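Local coordinates for superoxide dismutase (Chaetomium thermophilum, PDB 4BR6), which catalyses the dismutation of superoxide to hydrogen peroxide and molecular oxygen at a manganese centre, and so probably protects the cell from toxic radicals, at residues B[2-7]-B[25-30]; B[74-79]-B[191-196]; B[111-116]-B[138-143]; B[105-110]-B[185-190]; B[117-122]-B[176-181]. All coordinates share one frame; numbering follows the deposited sequence.

Overall arrangement
From the N terminus, interaction 1 closes first, a short loop that lays segment 2-7 against helix 20-50 inside the alpha-hairpin domain. Interaction 2 opens after it, on helix 61-79, and closes a long loop by reaching helix 187-195 in the C-terminal domain; the two contacts touch and share the manganese ion. All the others lie within that loop. Interaction 4 joins the start of helix 107-119 to the start of helix 187-195 and encloses interactions 3 and 5, which cross each other. Those two tie the middle of helix 107-119 to strand 138-144 and its end to helix 174-180, with a salt bridge between Arg111 and Glu179.

Interaction 1: residues B[2-7]-B[25-30]; sequences ATLPDL and LHHSKH. With MN3 (manganese (III) ion), chain I.
Leu4 opens the contact by sending its branch over one face of the His27 imidazole, where CD2 stands 4.0 Å from the ring centroid in a CH-pi contact, 28° off the ring normal. Next in the chain, Pro5 offers its backbone O to the ring edge: His27 NE2 donates to Pro5 O over a short 2.6 Å, the oxygen lying close to the ring plane and the donor in the carbonyl plane. Leu7 then covers the opposite face of the imidazole, its CG above the ring centre at 3.9 Å from the centroid. The extended N-terminal segment is thus fastened to helix 20-50 of the alpha-hairpin domain characteristic of iron/manganese superoxide dismutases, through a histidine gripped on two faces and one edge. With CG anti to the backbone N (chi1 -176°), the His27 ring projects from the helix to lie between Leu4 and Leu7, and a second hydrogen bond, between ND1 and the hydroxyl of Tyr11, fixes its rotation. Replacing His27 by alanine would probably leave the Pro5 carbonyl without its donor and open a gap between Leu4 and Leu7. The preceding residue on the helix, His26, points elsewhere and binds the manganese ion through NE2 at 2.4 Å, together with His74, Asp160, His164 and a water.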
# COMPACT_ATOMS: atom_id res chain seq x y z
N ALA B 2 -19.94 19.72 3.43
CA ALA B 2 -18.86 19.84 4.43
C ALA B 2 -18.23 21.22 4.35
O ALA B 2 -18.11 21.79 3.27
CB ALA B 2 -17.81 18.76 4.22
N THR B 3 -17.82 21.75 5.50
CA THR B 3 -17.29 23.11 5.60
C THR B 3 -15.95 23.12 6.34
O THR B 3 -15.70 22.27 7.20
CB THR B 3 -18.28 24.03 6.35
OG1 THR B 3 -18.40 23.61 7.71
CG2 THR B 3 -19.63 24.01 5.70
N LEU B 4 -15.09 24.07 6.00
CA LEU B 4 -13.83 24.26 6.70
C LEU B 4 -14.14 24.89 8.05
O LEU B 4 -14.74 25.97 8.09
CB LEU B 4 -12.92 25.21 5.91
CG LEU B 4 -11.57 25.55 6.54
CD1 LEU B 4 -10.60 24.42 6.34
CD2 LEU B 4 -11.03 26.85 5.95
N PRO B 5 -13.73 24.24 9.15
CA PRO B 5 -13.95 24.88 10.45
C PRO B 5 -12.99 26.06 10.64
O PRO B 5 -11.88 26.01 10.11
CB PRO B 5 -13.63 23.75 11.44
CG PRO B 5 -12.63 22.89 10.72
CD PRO B 5 -12.95 22.99 9.26
N ASP B 6 -13.41 27.10 11.34
CA ASP B 6 -12.50 28.17 11.72
C ASP B 6 -11.62 27.69 12.87
O ASP B 6 -12.03 26.82 13.63
CB ASP B 6 -13.27 29.40 12.19
CG ASP B 6 -13.84 30.22 11.05
OD1 ASP B 6 -13.33 30.14 9.92
OD2 ASP B 6 -14.80 30.96 11.31
N LEU B 7 -10.43 28.24 12.99
CA LEU B 7 -9.62 28.04 14.17
C LEU B 7 -10.22 28.82 15.35
O LEU B 7 -11.04 29.71 15.15
CB LEU B 7 -8.19 28.51 13.91
CG LEU B 7 -7.48 27.88 12.71
CD1 LEU B 7 -6.10 28.46 12.60
CD2 LEU B 7 -7.41 26.36 12.85
N LEU B 25 -1.42 28.75 5.67
CA LEU B 25 -1.46 27.88 4.50
C LEU B 25 -2.13 26.55 4.81
O LEU B 25 -3.00 26.09 4.08
CB LEU B 25 -0.03 27.57 4.03
CG LEU B 25 0.77 28.69 3.36
CD1 LEU B 25 2.17 28.19 3.04
CD2 LEU B 25 0.08 29.15 2.10
N HIS B 26 -1.68 25.93 5.89
CA HIS B 26 -2.17 24.62 6.30
C HIS B 26 -3.70 24.59 6.40
O HIS B 26 -4.33 23.59 6.06
CB HIS B 26 -1.57 24.28 7.65
CG HIS B 26 -1.41 22.82 7.90
ND1 HIS B 26 -0.75 22.35 9.01
CD2 HIS B 26 -1.80 21.73 7.20
CE1 HIS B 26 -0.76 21.03 8.99
NE2 HIS B 26 -1.39 20.63 7.91
N HIS B 27 -4.28 25.69 6.88
CA HIS B 27 -5.72 25.81 7.11
C HIS B 27 -6.45 26.35 5.89
O HIS B 27 -7.33 25.68 5.35
CB HIS B 27 -5.96 26.75 8.30
CG HIS B 27 -7.40 26.89 8.71
ND1 HIS B 27 -8.13 28.03 8.45
CD2 HIS B 27 -8.22 26.06 9.39
CE1 HIS B 27 -9.35 27.88 8.94
NE2 HIS B 27 -9.43 26.69 9.51
N SER B 28 -6.09 27.56 5.48
CA SER B 28 -6.79 28.24 4.40
C SER B 28 -6.61 27.55 3.05
O SER B 28 -7.52 27.54 2.24
CB SER B 28 -6.36 29.72 4.30
OG SER B 28 -5.05 29.85 3.79
N LYS B 29 -5.43 26.97 2.81
CA LYS B 29 -5.15 26.32 1.54
C LYS B 29 -5.33 24.81 1.62
O LYS B 29 -6.21 24.26 0.96
CB LYS B 29 -3.74 26.65 1.03
CG LYS B 29 -3.47 28.14 0.81
CD LYS B 29 -4.50 28.75 -0.15
CE LYS B 29 -4.21 30.21 -0.42
NZ LYS B 29 -5.32 30.85 -1.17
N HIS B 30 -4.52 24.15 2.44
CA HIS B 30 -4.46 22.69 2.43
C HIS B 30 -5.76 22.03 2.86
O HIS B 30 -6.32 21.22 2.12
CB HIS B 30 -3.31 22.20 3.31
CG HIS B 30 -1.97 22.31 2.65
ND1 HIS B 30 -1.55 21.42 1.69
CD2 HIS B 30 -0.96 23.19 2.81
CE1 HIS B 30 -0.34 21.75 1.28
NE2 HIS B 30 0.04 22.82 1.95
MN MN3 I . -1.56 18.47 6.89
O HOH W 1 -1.61 16.55 5.25

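Interaction 2: residues B[74-79]-B[191-196]; sequences HTLFWE and AQRFEK. With MN3 (manganese (III) ion), chain I.
The guanidinium group of Arg193 has Leu76 CD2 over one face, 3.4 Å from NH2, while its edge is taken up by oxygens. In the guanidinium plane NH2 makes two nearly straight bonds: to the backbone O of Leu76 at 2.9 Å and to Glu79 OE1 at 3.0 Å, the second a salt bridge. The carboxylate is met on its anti side, with its plane turned 38° from that of the guanidinium. An arm extended from CG to NE (chi2 169°, chi3 173°) carries the charged group from helix 187-195 across to the last turn of helix 61-79. The contact therefore links the alpha-hairpin domain to the C-terminal domain of the superoxide dismutase fold. At the other end of segment 74-79, His74 binds the manganese ion through NE2 at 2.4 Å. NH1 of Arg193 is also engaged, with the backbone O of Leu156 on strand 153-160 and with Asn80 OD1. A leucine in place of Arg193 would probably leave Glu79 without its opposite charge and the backbone oxygens of Leu76 and Leu156 without their donor. With a carboxylate and backbone carbonyls gathered round it, the guanidinium is likely to keep its positive charge, tying helix 187-195 to the end of helix 61-79, and through NH1 to strand 153-160, mainly by polar bonds.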
# COMPACT_ATOMS: atom_id res chain seq x y z
N HIS B 74 -7.34 16.88 9.82
CA HIS B 74 -7.03 18.27 10.11
C HIS B 74 -8.02 18.88 11.08
O HIS B 74 -7.63 19.70 11.92
CB HIS B 74 -6.96 19.08 8.83
CG HIS B 74 -5.84 18.67 7.94
ND1 HIS B 74 -5.92 17.59 7.10
CD2 HIS B 74 -4.59 19.16 7.80
CE1 HIS B 74 -4.78 17.45 6.45
NE2 HIS B 74 -3.96 18.40 6.85
N THR B 75 -9.28 18.50 10.97
CA THR B 75 -10.28 18.98 11.92
C THR B 75 -9.86 18.67 13.33
O THR B 75 -9.81 19.56 14.18
CB THR B 75 -11.67 18.39 11.66
OG1 THR B 75 -12.20 18.97 10.46
CG2 THR B 75 -12.61 18.70 12.82
N LEU B 76 -9.56 17.40 13.60
CA LEU B 76 -9.08 17.01 14.92
C LEU B 76 -7.75 17.67 15.29
O LEU B 76 -7.54 18.03 16.44
CB LEU B 76 -8.91 15.49 15.01
CG LEU B 76 -10.18 14.66 14.88
CD1 LEU B 76 -9.79 13.19 14.95
CD2 LEU B 76 -11.18 14.98 15.95
N PHE B 77 -6.85 17.81 14.32
CA PHE B 77 -5.54 18.44 14.55
C PHE B 77 -5.70 19.84 15.15
O PHE B 77 -5.13 20.14 16.20
CB PHE B 77 -4.74 18.52 13.24
CG PHE B 77 -3.29 18.89 13.42
CD1 PHE B 77 -2.52 18.35 14.43
CD2 PHE B 77 -2.68 19.77 12.53
CE1 PHE B 77 -1.19 18.70 14.57
CE2 PHE B 77 -1.34 20.11 12.67
CZ PHE B 77 -0.60 19.58 13.68
N TRP B 78 -6.48 20.71 14.51
CA TRP B 78 -6.66 22.06 15.01
C TRP B 78 -7.21 22.06 16.42
O TRP B 78 -6.81 22.88 17.25
CB TRP B 78 -7.62 22.86 14.13
CG TRP B 78 -7.35 22.83 12.67
CD1 TRP B 78 -8.27 22.72 11.70
CD2 TRP B 78 -6.08 22.94 12.01
NE1 TRP B 78 -7.67 22.74 10.48
CE2 TRP B 78 -6.32 22.86 10.64
CE3 TRP B 78 -4.76 23.07 12.45
CZ2 TRP B 78 -5.31 22.92 9.69
CZ3 TRP B 78 -3.76 23.13 11.50
CH2 TRP B 78 -4.03 23.06 10.15
N GLU B 79 -8.14 21.14 16.68
CA GLU B 79 -8.77 21.03 17.98
C GLU B 79 -7.80 20.65 19.08
O GLU B 79 -8.01 21.06 20.23
CB GLU B 79 -9.87 19.98 17.94
CG GLU B 79 -11.07 20.34 17.11
CD GLU B 79 -12.12 19.25 17.18
OE1 GLU B 79 -11.84 18.20 17.79
OE2 GLU B 79 -13.22 19.44 16.63
N ALA B 191 -8.39 15.02 26.67
CA ALA B 191 -9.05 14.40 27.81
C ALA B 191 -10.56 14.35 27.62
O ALA B 191 -11.22 13.46 28.15
CB ALA B 191 -8.71 15.16 29.08
N GLN B 192 -11.10 15.30 26.88
CA GLN B 192 -12.51 15.27 26.50
C GLN B 192 -12.77 14.06 25.62
O GLN B 192 -13.69 13.29 25.88
CB GLN B 192 -12.91 16.55 25.78
CG GLN B 192 -13.38 17.66 26.70
CD GLN B 192 -12.98 19.04 26.24
OE1 GLN B 192 -13.02 19.36 25.05
NE2 GLN B 192 -12.57 19.88 27.19
N ARG B 193 -11.95 13.89 24.59
CA ARG B 193 -12.07 12.75 23.69
C ARG B 193 -11.91 11.45 24.47
O ARG B 193 -12.64 10.48 24.25
CB ARG B 193 -11.00 12.82 22.61
CG ARG B 193 -11.13 14.03 21.73
CD ARG B 193 -9.91 14.18 20.85
NE ARG B 193 -10.08 15.24 19.87
CZ ARG B 193 -9.10 15.71 19.10
NH1 ARG B 193 -7.87 15.22 19.20
NH2 ARG B 193 -9.35 16.68 18.23
N PHE B 194 -10.94 11.45 25.39
CA PHE B 194 -10.66 10.28 26.22
C PHE B 194 -11.88 9.85 27.02
O PHE B 194 -12.09 8.66 27.26
CB PHE B 194 -9.51 10.59 27.19
CG PHE B 194 -9.17 9.44 28.11
CD1 PHE B 194 -8.38 8.40 27.67
CD2 PHE B 194 -9.63 9.42 29.42
CE1 PHE B 194 -8.05 7.36 28.51
CE2 PHE B 194 -9.30 8.37 30.26
CZ PHE B 194 -8.51 7.35 29.80
N GLU B 195 -12.69 10.82 27.43
CA GLU B 195 -13.85 10.54 28.28
C GLU B 195 -14.97 9.93 27.45
O GLU B 195 -15.70 9.08 27.94
CB GLU B 195 -14.33 11.82 28.98
CG GLU B 195 -15.59 11.68 29.86
CD GLU B 195 -15.39 10.76 31.04
OE1 GLU B 195 -14.24 10.63 31.51
OE2 GLU B 195 -16.38 10.15 31.52
N LYS B 196 -15.07 10.34 26.19
CA LYS B 196 -16.15 9.91 25.31
C LYS B 196 -15.80 8.72 24.41
O LYS B 196 -16.57 8.36 23.52
CB LYS B 196 -16.61 11.07 24.44
CG LYS B 196 -17.13 12.26 25.24
CD LYS B 196 -18.03 13.16 24.38
CE LYS B 196 -19.46 12.61 24.30
NZ LYS B 196 -20.33 13.35 23.34
MN MN3 I . -1.56 18.47 6.89
O HOH W 1 -1.61 16.55 5.25

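Interaction 3: residues B[111-116]-B[138-143]; sequences RKQMNA and LAIVTR
Ile140 reaches from strand 138-144, an outer strand of the antiparallel sheet within this chain, to the side of helix 107-119 and takes part in the packing of helix on sheet in the C-terminal domain. The close part of the contact is made by one methyl group. CD1 of Ile140 sits against the side of the helix, 3.7 Å from Gln113 CB, and lies 4.0 Å from Met114 CB, so it touches the roots of two successive side chains rather than their ends. It gets there because CG1 is anti to the carbonyl carbon (chi1 -64°) and the chain runs on nearly extended through chi2. Phe104 of helix 94-104 also packs on Ile140, and Met114, bent at chi2, carries its sulfur end off toward Trp182, Ala127 and Met157, deeper in the domain. Toward the surface the contact is looser. The partly exposed Gln113 meets the strand through CB alone, and its extended side chain packs on Asp134 of a neighbouring subunit. Apolar packing thus carries the whole contact. The approach to the helix main chain is close as well, with Ile140 CD1 3.6 Å from the backbone N of Met114.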
# COMPACT_ATOMS: atom_id res chain seq x y z
N ARG B 111 5.88 10.35 25.09
CA ARG B 111 6.35 11.47 24.28
C ARG B 111 7.57 11.09 23.45
O ARG B 111 7.73 11.53 22.31
CB ARG B 111 6.71 12.64 25.20
CG ARG B 111 7.16 13.90 24.50
CD ARG B 111 7.37 15.05 25.49
NE ARG B 111 8.11 16.14 24.86
CZ ARG B 111 7.98 17.43 25.16
NH1 ARG B 111 7.12 17.82 26.10
NH2 ARG B 111 8.71 18.33 24.51
N LYS B 112 8.45 10.29 24.05
CA LYS B 112 9.62 9.74 23.37
C LYS B 112 9.22 8.79 22.26
O LYS B 112 9.70 8.89 21.13
CB LYS B 112 10.48 8.99 24.40
CG LYS B 112 11.83 8.50 23.89
CD LYS B 112 12.64 7.92 25.04
CE LYS B 112 12.86 6.44 24.89
NZ LYS B 112 11.59 5.68 24.70
N GLN B 113 8.33 7.85 22.57
CA GLN B 113 7.94 6.85 21.59
C GLN B 113 7.16 7.48 20.45
O GLN B 113 7.30 7.05 19.30
CB GLN B 113 7.12 5.76 22.26
CG GLN B 113 7.99 4.83 23.07
CD GLN B 113 7.20 3.90 23.94
OE1 GLN B 113 6.00 4.09 24.13
NE2 GLN B 113 7.86 2.89 24.48
N MET B 114 6.34 8.48 20.75
CA MET B 114 5.55 9.11 19.70
C MET B 114 6.46 9.88 18.76
O MET B 114 6.30 9.84 17.55
CB MET B 114 4.49 10.06 20.24
CG MET B 114 3.58 10.59 19.13
SD MET B 114 1.85 10.54 19.60
CE MET B 114 1.00 11.20 18.16
N ASN B 115 7.42 10.60 19.34
CA ASN B 115 8.43 11.29 18.55
C ASN B 115 9.19 10.35 17.62
O ASN B 115 9.47 10.69 16.48
CB ASN B 115 9.41 12.04 19.46
CG ASN B 115 8.82 13.32 20.03
OD1 ASN B 115 7.81 13.82 19.54
ND2 ASN B 115 9.46 13.87 21.05
N ALA B 116 9.51 9.16 18.11
CA ALA B 116 10.16 8.15 17.27
C ALA B 116 9.23 7.70 16.14
O ALA B 116 9.65 7.58 14.99
CB ALA B 116 10.58 6.96 18.11
N LEU B 138 -4.40 2.43 25.55
CA LEU B 138 -3.85 3.44 24.64
C LEU B 138 -2.67 2.92 23.82
O LEU B 138 -1.91 2.07 24.28
CB LEU B 138 -3.36 4.66 25.45
CG LEU B 138 -4.39 5.39 26.31
CD1 LEU B 138 -3.70 6.56 26.97
CD2 LEU B 138 -5.59 5.82 25.48
N ALA B 139 -2.50 3.44 22.61
CA ALA B 139 -1.36 3.08 21.78
C ALA B 139 -0.99 4.22 20.85
O ALA B 139 -1.75 5.17 20.66
CB ALA B 139 -1.66 1.81 20.97
N ILE B 140 0.21 4.13 20.27
CA ILE B 140 0.64 5.04 19.23
C ILE B 140 0.54 4.30 17.89
O ILE B 140 1.12 3.23 17.73
CB ILE B 140 2.09 5.52 19.49
CG1 ILE B 140 2.15 6.33 20.79
CG2 ILE B 140 2.64 6.35 18.32
CD1 ILE B 140 3.52 6.35 21.44
N VAL B 141 -0.21 4.85 16.95
CA VAL B 141 -0.29 4.27 15.62
C VAL B 141 0.19 5.31 14.63
O VAL B 141 0.22 6.49 14.94
CB VAL B 141 -1.71 3.83 15.24
CG1 VAL B 141 -2.20 2.75 16.24
CG2 VAL B 141 -2.67 5.03 15.19
N THR B 142 0.55 4.84 13.44
CA THR B 142 0.88 5.72 12.33
C THR B 142 -0.10 5.45 11.19
O THR B 142 -0.63 4.35 11.05
CB THR B 142 2.32 5.48 11.87
OG1 THR B 142 2.50 4.10 11.56
CG2 THR B 142 3.29 5.90 12.96
N ARG B 143 -0.37 6.48 10.39
CA ARG B 143 -1.21 6.33 9.21
C ARG B 143 -0.51 6.98 8.03
O ARG B 143 0.11 8.03 8.18
CB ARG B 143 -2.58 6.98 9.46
CG ARG B 143 -3.39 6.28 10.53
CD ARG B 143 -4.07 5.03 9.98
NE ARG B 143 -4.85 4.31 10.98
CZ ARG B 143 -4.36 3.42 11.84
NH1 ARG B 143 -3.07 3.13 11.86
NH2 ARG B 143 -5.17 2.81 12.69

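Interaction 4: residues B[105-110]-B[185-190]; sequences GSFETF and INWKTV
Phe107 and Trp187 meet as an offset edge-to-face pair, the edge of the phenylalanine directed at the face of the indole. The ring planes stand at 81°, and the centroid of Phe107 is 5.6 Å from that of the six-membered ring of Trp187. Phe107 CE1 comes nearest, 3.6 Å from Trp187 CZ2. Both phenylalanines have CG anti to the backbone N (chi1 173° for Phe107, 154° for Phe110), which sends the two rings from the first turn of helix 107-119 toward the indole; Phe110 CE2 reaches Trp187 CH2 at 3.9 Å. Trp187, with CG beside its own backbone N, brings its six-membered ring to both, through CZ2 and CH2, while Ile185 CG2 lies over one indole face. Each helix start is capped: Ser106 OG accepts from Thr109 N, and Asn186 OD1 from Lys188 N and Thr189 N. The buried aromatic cluster joins the N-terminal ends of helices 107-119 and 187-195, and its cohesion rests on dispersion and ring-edge electrostatics without any charge.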
# COMPACT_ATOMS: atom_id res chain seq x y z
N GLY B 105 4.17 3.91 30.77
CA GLY B 105 5.10 4.05 31.88
C GLY B 105 5.06 5.45 32.45
O GLY B 105 4.85 5.64 33.65
N SER B 106 5.23 6.43 31.57
CA SER B 106 5.17 7.83 31.97
C SER B 106 4.69 8.64 30.77
O SER B 106 4.54 8.10 29.66
CB SER B 106 6.54 8.30 32.45
OG SER B 106 7.50 8.22 31.41
N PHE B 107 4.42 9.92 30.99
CA PHE B 107 4.12 10.84 29.89
C PHE B 107 5.36 11.03 29.02
O PHE B 107 5.30 11.01 27.79
CB PHE B 107 3.68 12.20 30.41
CG PHE B 107 3.52 13.24 29.33
CD1 PHE B 107 2.39 13.27 28.55
CD2 PHE B 107 4.52 14.16 29.07
CE1 PHE B 107 2.25 14.21 27.54
CE2 PHE B 107 4.38 15.10 28.07
CZ PHE B 107 3.24 15.12 27.31
N GLU B 108 6.50 11.20 29.68
CA GLU B 108 7.75 11.40 28.98
C GLU B 108 8.09 10.25 28.03
O GLU B 108 8.53 10.49 26.91
CB GLU B 108 8.89 11.60 29.98
CG GLU B 108 10.21 12.00 29.34
CD GLU B 108 10.87 13.17 30.04
OE1 GLU B 108 10.17 14.16 30.35
OE2 GLU B 108 12.10 13.10 30.29
N THR B 109 7.89 9.02 28.47
CA THR B 109 8.17 7.85 27.64
C THR B 109 7.21 7.78 26.44
O THR B 109 7.62 7.44 25.33
CB THR B 109 8.08 6.54 28.46
OG1 THR B 109 9.19 6.47 29.36
CG2 THR B 109 8.11 5.32 27.57
N PHE B 110 5.95 8.08 26.69
CA PHE B 110 4.96 8.18 25.61
C PHE B 110 5.40 9.22 24.59
O PHE B 110 5.29 9.00 23.38
CB PHE B 110 3.59 8.56 26.17
CG PHE B 110 2.70 9.26 25.18
CD1 PHE B 110 2.07 8.57 24.17
CD2 PHE B 110 2.51 10.63 25.24
CE1 PHE B 110 1.27 9.23 23.25
CE2 PHE B 110 1.70 11.28 24.32
CZ PHE B 110 1.08 10.58 23.34
N ILE B 185 0.16 21.51 22.29
CA ILE B 185 -0.88 20.45 22.29
C ILE B 185 -1.96 20.72 23.33
O ILE B 185 -1.66 20.86 24.50
CB ILE B 185 -0.28 19.05 22.59
CG1 ILE B 185 0.74 18.66 21.53
CG2 ILE B 185 -1.39 17.99 22.67
CD1 ILE B 185 0.19 18.62 20.12
N ASN B 186 -3.22 20.76 22.91
CA ASN B 186 -4.33 21.00 23.84
C ASN B 186 -4.75 19.72 24.58
O ASN B 186 -5.58 18.96 24.09
CB ASN B 186 -5.54 21.61 23.12
CG ASN B 186 -6.56 22.15 24.09
OD1 ASN B 186 -6.63 21.70 25.23
ND2 ASN B 186 -7.35 23.13 23.66
N TRP B 187 -4.21 19.51 25.78
CA TRP B 187 -4.48 18.28 26.51
C TRP B 187 -5.85 18.29 27.16
O TRP B 187 -6.30 17.28 27.68
CB TRP B 187 -3.41 17.99 27.56
CG TRP B 187 -2.13 17.59 26.91
CD1 TRP B 187 -1.00 18.32 26.82
CD2 TRP B 187 -1.89 16.37 26.21
NE1 TRP B 187 -0.04 17.63 26.13
CE2 TRP B 187 -0.57 16.43 25.74
CE3 TRP B 187 -2.65 15.23 25.94
CZ2 TRP B 187 0.01 15.40 25.02
CZ3 TRP B 187 -2.08 14.22 25.23
CH2 TRP B 187 -0.76 14.30 24.78
N LYS B 188 -6.52 19.43 27.12
CA LYS B 188 -7.90 19.50 27.57
C LYS B 188 -8.81 18.89 26.51
O LYS B 188 -9.75 18.16 26.82
CB LYS B 188 -8.28 20.94 27.90
CG LYS B 188 -9.76 21.17 28.16
CD LYS B 188 -10.01 22.36 29.08
CE LYS B 188 -9.17 23.58 28.73
NZ LYS B 188 -9.36 24.03 27.33
N THR B 189 -8.53 19.15 25.25
CA THR B 189 -9.30 18.52 24.17
C THR B 189 -9.11 17.00 24.21
O THR B 189 -10.07 16.26 24.08
CB THR B 189 -8.86 19.02 22.78
OG1 THR B 189 -9.09 20.42 22.69
CG2 THR B 189 -9.63 18.32 21.68
N VAL B 190 -7.87 16.56 24.38
CA VAL B 190 -7.56 15.13 24.40
C VAL B 190 -8.32 14.41 25.50
O VAL B 190 -8.83 13.33 25.29
CB VAL B 190 -6.05 14.90 24.61
CG1 VAL B 190 -5.72 13.40 24.63
CG2 VAL B 190 -5.25 15.62 23.54

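Interaction 5: residues B[117-122]-B[176-181]; sequences ALTGIQ and EYFEAI
Phe178 and Leu118 bury most of the surface where the C-terminal end of helix 107-119 packs against helix 174-180, a helix-helix contact inside the C-terminal domain of the superoxide dismutase fold. Leu118 lies over one face of the Phe178 ring. Its CB stands almost exactly above the ring centre, 3.6 Å from the centroid and only 6° off the normal, a CH-pi contact made by the root of the side chain. Further out, the branch reaches the rim of the same ring, with Leu118 CD1 3.8 Å from Phe178 CD1. Phe178 holds CG anti to the carbonyl carbon (chi1 -61°), which brings the ring up to Leu118 with its face turned to CB. Here the two backbones come close, the CA atoms of Leu118 and Phe178 being 7.4 Å apart. Leu118 also packs on Ile159 and Ala161, so the pair continues inward toward strand 153-160 and the stretch that follows metal-binding Asp160. Tyr177, next to Phe178, turns another way and gives its hydroxyl to a hydrogen bond with the backbone O of Asp160. Thr119 completes the contact on the exposed side, where its backbone O accepts from Lys174 NZ. The threonine hydroxyl approaches the phenyl ring obliquely, with Thr119 OG1 3.7 Å from Phe178 CD2.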
# COMPACT_ATOMS: atom_id res chain seq x y z
N ALA B 117 7.97 7.44 16.47
CA ALA B 117 6.99 7.00 15.49
C ALA B 117 6.84 8.02 14.38
O ALA B 117 6.71 7.66 13.22
CB ALA B 117 5.66 6.77 16.15
N LEU B 118 6.87 9.30 14.74
CA LEU B 118 6.75 10.36 13.76
C LEU B 118 7.98 10.35 12.87
O LEU B 118 7.88 10.49 11.64
CB LEU B 118 6.62 11.71 14.46
CG LEU B 118 5.29 11.98 15.17
CD1 LEU B 118 5.51 13.00 16.28
CD2 LEU B 118 4.19 12.45 14.18
N THR B 119 9.14 10.17 13.50
CA THR B 119 10.44 10.16 12.82
C THR B 119 10.58 8.99 11.85
O THR B 119 11.32 9.08 10.88
CB THR B 119 11.62 10.11 13.85
OG1 THR B 119 11.82 11.41 14.41
CG2 THR B 119 12.92 9.65 13.20
N GLY B 120 9.89 7.89 12.14
CA GLY B 120 9.99 6.68 11.34
C GLY B 120 8.98 6.62 10.20
O GLY B 120 8.97 5.66 9.43
N ILE B 121 8.12 7.63 10.09
CA ILE B 121 7.16 7.67 8.99
C ILE B 121 7.94 7.94 7.70
O ILE B 121 8.73 8.88 7.64
CB ILE B 121 6.06 8.75 9.19
CG1 ILE B 121 5.18 8.39 10.40
CG2 ILE B 121 5.19 8.90 7.93
CD1 ILE B 121 4.25 9.49 10.84
N GLN B 122 7.73 7.08 6.71
CA GLN B 122 8.38 7.19 5.41
C GLN B 122 7.37 7.78 4.42
O GLN B 122 6.32 7.21 4.20
CB GLN B 122 8.84 5.80 4.95
CG GLN B 122 9.94 5.23 5.84
CD GLN B 122 10.29 3.78 5.56
OE1 GLN B 122 9.72 3.13 4.69
NE2 GLN B 122 11.25 3.28 6.30
N GLU B 176 13.14 18.75 15.17
CA GLU B 176 12.91 20.00 15.88
C GLU B 176 11.43 20.35 15.90
O GLU B 176 10.90 20.84 16.91
CB GLU B 176 13.70 21.13 15.23
CG GLU B 176 15.18 21.08 15.52
CD GLU B 176 15.96 22.17 14.79
OE1 GLU B 176 15.33 23.11 14.28
OE2 GLU B 176 17.20 22.08 14.72
N TYR B 177 10.75 20.09 14.79
CA TYR B 177 9.30 20.27 14.73
C TYR B 177 8.62 19.33 15.72
O TYR B 177 7.79 19.77 16.52
CB TYR B 177 8.78 20.04 13.32
CG TYR B 177 7.28 19.78 13.22
CD1 TYR B 177 6.35 20.77 13.54
CD2 TYR B 177 6.80 18.55 12.80
CE1 TYR B 177 5.00 20.53 13.43
CE2 TYR B 177 5.44 18.31 12.70
CZ TYR B 177 4.55 19.31 13.01
OH TYR B 177 3.19 19.09 12.91
N PHE B 178 8.95 18.04 15.65
CA PHE B 178 8.31 17.04 16.50
C PHE B 178 8.49 17.35 17.99
O PHE B 178 7.60 17.08 18.79
CB PHE B 178 8.86 15.63 16.22
CG PHE B 178 8.63 15.13 14.81
CD1 PHE B 178 7.50 15.46 14.11
CD2 PHE B 178 9.58 14.34 14.18
CE1 PHE B 178 7.31 15.01 12.83
CE2 PHE B 178 9.38 13.90 12.90
CZ PHE B 178 8.24 14.23 12.24
N GLU B 179 9.65 17.91 18.37
CA GLU B 179 9.92 18.28 19.76
C GLU B 179 9.17 19.55 20.16
O GLU B 179 8.59 19.62 21.24
CB GLU B 179 11.42 18.49 19.97
CG GLU B 179 11.80 18.94 21.36
CD GLU B 179 11.61 17.87 22.42
OE1 GLU B 179 11.31 16.71 22.05
OE2 GLU B 179 11.75 18.17 23.62
N ALA B 180 9.21 20.55 19.28
CA ALA B 180 8.57 21.84 19.55
C ALA B 180 7.04 21.75 19.72
O ALA B 180 6.48 22.46 20.56
CB ALA B 180 8.93 22.84 18.44
N ILE B 181 6.37 20.90 18.95
CA ILE B 181 4.90 20.95 18.90
C ILE B 181 4.23 20.62 20.24
O ILE B 181 3.10 21.02 20.49
CB ILE B 181 4.33 20.02 17.79
CG1 ILE B 181 2.84 20.31 17.56
CG2 ILE B 181 4.57 18.56 18.15
CD1 ILE B 181 2.27 19.67 16.29